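Local structure of putative metal resistance protein (6C29) at residues A22-L34 with P94-N106. The protein is the N-terminal periplasmic, tandem immunoglobulin-fold domain of ScsB, a probable protein-disulfide reductase, and primes the disulfide isomerase activity of ScsC. Sequence-based numbering, arbitrary orientation. Where two conformers were deposited one is given.
Sequences ADKSSTGDVKILL and PIELKSVDSDNLN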
# COMPACT_ATOMS: atom_id res chain seq x y z
N ALA A 22 13.70 2.98 14.23
CA ALA A 22 14.63 3.13 13.13
C ALA A 22 16.03 2.68 13.45
O ALA A 22 16.42 2.60 14.60
CB ALA A 22 14.66 4.59 12.68
N ASP A 23 16.76 2.38 12.39
CA ASP A 23 18.17 1.99 12.46
C ASP A 23 18.92 2.68 11.34
O ASP A 23 18.47 2.68 10.21
CB ASP A 23 18.28 0.48 12.34
CG ASP A 23 19.67 -0.03 12.64
OD1 ASP A 23 20.52 0.77 13.08
OD2 ASP A 23 19.91 -1.24 12.43
N LYS A 24 20.05 3.31 11.67
CA LYS A 24 20.87 3.94 10.66
C LYS A 24 22.14 3.13 10.54
O LYS A 24 22.82 2.86 11.53
CB LYS A 24 21.18 5.41 10.99
CG LYS A 24 21.97 6.11 9.88
CD LYS A 24 21.96 7.64 9.97
CE LYS A 24 23.09 8.22 10.74
NZ LYS A 24 23.14 9.69 10.47
N SER A 25 22.47 2.76 9.31
CA SER A 25 23.67 2.00 9.04
C SER A 25 24.88 2.93 8.93
O SER A 25 24.74 4.15 8.84
CB SER A 25 23.49 1.19 7.75
OG SER A 25 23.54 2.04 6.60
N SER A 26 26.08 2.34 8.94
CA SER A 26 27.31 3.11 8.83
C SER A 26 27.37 3.92 7.53
O SER A 26 28.06 4.94 7.47
CB SER A 26 28.52 2.18 8.92
OG SER A 26 28.47 1.20 7.90
N THR A 27 26.66 3.46 6.51
CA THR A 27 26.64 4.14 5.22
C THR A 27 25.65 5.31 5.18
O THR A 27 25.59 6.04 4.20
CB THR A 27 26.30 3.16 4.09
OG1 THR A 27 25.05 2.52 4.38
CG2 THR A 27 27.39 2.12 3.96
N GLY A 28 24.85 5.46 6.24
CA GLY A 28 23.93 6.58 6.35
C GLY A 28 22.53 6.29 5.85
O GLY A 28 21.69 7.19 5.76
N ASP A 29 22.28 5.03 5.50
CA ASP A 29 20.96 4.55 5.09
C ASP A 29 20.11 4.25 6.32
O ASP A 29 20.58 3.61 7.26
CB ASP A 29 21.07 3.29 4.23
CG ASP A 29 21.79 3.54 2.91
OD1 ASP A 29 21.92 4.72 2.50
OD2 ASP A 29 22.22 2.54 2.28
N VAL A 30 18.85 4.70 6.30
CA VAL A 30 17.97 4.52 7.44
C VAL A 30 16.83 3.57 7.07
O VAL A 30 16.21 3.71 6.03
CB VAL A 30 17.39 5.87 7.94
CG1 VAL A 30 16.65 5.68 9.21
CG2 VAL A 30 18.50 6.89 8.15
N LYS A 31 16.59 2.60 7.96
CA LYS A 31 15.41 1.75 7.90
C LYS A 31 14.48 2.21 9.01
O LYS A 31 14.92 2.42 10.15
CB LYS A 31 15.79 0.28 8.09
CG LYS A 31 16.53 -0.29 6.90
CD LYS A 31 17.13 -1.67 7.18
CE LYS A 31 16.12 -2.74 7.53
NZ LYS A 31 16.84 -4.02 7.68
N ILE A 32 13.20 2.37 8.66
CA ILE A 32 12.17 2.84 9.58
C ILE A 32 11.00 1.86 9.52
O ILE A 32 10.59 1.44 8.43
CB ILE A 32 11.70 4.24 9.18
CG1 ILE A 32 12.87 5.21 9.30
CG2 ILE A 32 10.57 4.70 10.04
CD1 ILE A 32 12.76 6.31 8.33
N LEU A 33 10.45 1.51 10.67
CA LEU A 33 9.21 0.77 10.75
C LEU A 33 8.16 1.67 11.33
O LEU A 33 8.34 2.17 12.43
CB LEU A 33 9.32 -0.47 11.62
CG LEU A 33 10.02 -1.66 10.99
CD1 LEU A 33 10.26 -2.73 12.02
CD2 LEU A 33 9.17 -2.22 9.84
N LEU A 34 7.08 1.86 10.61
CA LEU A 34 5.96 2.65 11.07
C LEU A 34 4.81 1.71 11.40
O LEU A 34 4.20 1.15 10.50
CB LEU A 34 5.53 3.66 10.03
CG LEU A 34 4.31 4.45 10.39
CD1 LEU A 34 4.60 5.34 11.60
CD2 LEU A 34 3.87 5.30 9.20
N PRO A 94 7.25 -0.79 6.33
CA PRO A 94 8.70 -0.62 6.23
C PRO A 94 9.06 0.49 5.25
O PRO A 94 8.51 0.52 4.15
CB PRO A 94 9.18 -1.98 5.72
CG PRO A 94 7.94 -2.81 5.44
CD PRO A 94 6.77 -1.89 5.49
N ILE A 95 9.96 1.36 5.67
CA ILE A 95 10.39 2.52 4.93
C ILE A 95 11.92 2.52 4.91
O ILE A 95 12.55 2.07 5.87
CB ILE A 95 9.84 3.79 5.57
CG1 ILE A 95 8.31 3.77 5.54
CG2 ILE A 95 10.36 5.01 4.85
CD1 ILE A 95 7.68 4.70 6.53
N GLU A 96 12.49 2.95 3.80
CA GLU A 96 13.94 3.09 3.69
C GLU A 96 14.25 4.48 3.16
O GLU A 96 13.59 4.96 2.25
CB GLU A 96 14.52 2.02 2.78
CG GLU A 96 14.45 0.61 3.37
CD GLU A 96 14.98 -0.48 2.44
OE1 GLU A 96 16.20 -0.74 2.46
OE2 GLU A 96 14.17 -1.10 1.69
N LEU A 97 15.29 5.09 3.74
CA LEU A 97 15.77 6.43 3.37
C LEU A 97 17.27 6.36 3.16
O LEU A 97 17.96 5.59 3.82
CB LEU A 97 15.51 7.49 4.45
CG LEU A 97 14.12 7.71 5.01
CD1 LEU A 97 14.22 8.79 6.06
CD2 LEU A 97 13.15 8.13 3.94
N LYS A 98 17.75 7.11 2.17
CA LYS A 98 19.19 7.28 1.92
C LYS A 98 19.63 8.72 2.12
O LYS A 98 18.81 9.64 2.13
CB LYS A 98 19.57 6.77 0.53
CG LYS A 98 19.44 5.27 0.39
CD LYS A 98 19.87 4.82 -0.97
CE LYS A 98 19.76 3.32 -1.13
NZ LYS A 98 20.04 2.94 -2.54
N SER A 99 20.92 8.89 2.38
CA SER A 99 21.53 10.22 2.51
C SER A 99 20.87 11.08 3.57
O SER A 99 20.55 12.25 3.33
CB SER A 99 21.44 10.95 1.16
OG SER A 99 21.95 10.15 0.12
N VAL A 100 20.70 10.50 4.75
CA VAL A 100 20.31 11.28 5.90
C VAL A 100 21.59 11.83 6.49
O VAL A 100 22.41 11.06 6.97
CB VAL A 100 19.55 10.45 6.94
CG1 VAL A 100 19.24 11.26 8.20
CG2 VAL A 100 18.27 9.89 6.33
N ASP A 101 21.79 13.14 6.40
CA ASP A 101 23.05 13.73 6.86
C ASP A 101 23.06 13.99 8.37
O ASP A 101 24.10 14.32 8.96
CB ASP A 101 23.38 15.00 6.08
CG ASP A 101 22.30 16.04 6.15
OD1 ASP A 101 21.69 16.22 7.23
OD2 ASP A 101 22.08 16.68 5.10
N SER A 102 21.93 13.76 9.01
CA SER A 102 21.73 14.14 10.40
C SER A 102 21.60 12.91 11.28
O SER A 102 21.27 11.83 10.81
CB SER A 102 20.44 14.97 10.51
OG SER A 102 20.21 15.36 11.86
N ASP A 103 21.85 13.09 12.56
CA ASP A 103 21.70 12.00 13.52
C ASP A 103 20.25 12.01 14.02
O ASP A 103 19.84 11.15 14.78
CB ASP A 103 22.68 12.14 14.69
CG ASP A 103 24.15 11.99 14.25
OD1 ASP A 103 24.42 11.18 13.34
OD2 ASP A 103 25.02 12.67 14.82
N ASN A 104 19.49 13.03 13.61
CA ASN A 104 18.10 13.15 13.96
C ASN A 104 17.21 13.10 12.73
O ASN A 104 17.54 13.63 11.66
CB ASN A 104 17.89 14.45 14.72
CG ASN A 104 18.66 14.48 16.01
OD1 ASN A 104 18.23 13.92 17.02
ND2 ASN A 104 19.83 15.12 15.98
N LEU A 105 16.09 12.44 12.88
CA LEU A 105 15.12 12.36 11.82
C LEU A 105 13.79 12.78 12.40
O LEU A 105 13.31 12.20 13.37
CB LEU A 105 15.11 10.95 11.24
CG LEU A 105 14.31 10.73 9.97
CD1 LEU A 105 14.75 11.63 8.85
CD2 LEU A 105 14.48 9.29 9.58
N ASN A 106 13.23 13.83 11.82
CA ASN A 106 11.98 14.39 12.25
C ASN A 106 11.05 14.40 11.09
O ASN A 106 11.45 14.82 10.00
CB ASN A 106 12.16 15.80 12.79
CG ASN A 106 13.26 15.87 13.81
OD1 ASN A 106 14.40 16.23 13.49
ND2 ASN A 106 12.94 15.48 15.02
O HOH W 1 24.87 10.87 8.21
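V30 and I32 of strand 30-38 face L97, V100 and L105 of segment 94-106. The V30 and V100 side chains cross at about a right angle, with CG2 of V30 3.5 Å from CG2 of V100. The V30 rotamer (chi1 -172°) puts CG2 beside its backbone N, on the V100 side. I32 and L105 meet tip to tip, CD1 of I32 to CD2 of L105 at 3.7 Å. CD1 of L97 comes to the same I32 methyl from an oblique direction, also at 3.7 Å. Four backbone hydrogen bonds hold the antiparallel strands in register, two in each of the hydrogen-bonded pairs V30-L97 and I32-I95.

K24, at the end of strand 16-24, reaches across to the loop 98-103. Its chain bends at chi3 (92°). NZ donates to O of S102 at 2.9 Å, from above the carbonyl plane. It also makes a long, weak salt bridge to OD1 of D103 (3.5 Å). A water links NZ to O of V100.

On the opposite face of the sheet, K31 and E96 lie side by side, but NZ of K31 makes a salt bridge to E138, and OE2 of E96 a hydrogen bond to H70. Helix 137-145 covers that face through Y141. W60 of strand 57-60 packs on I32, L97 and L105, joining the two sheets of this immunoglobulin-like sandwich.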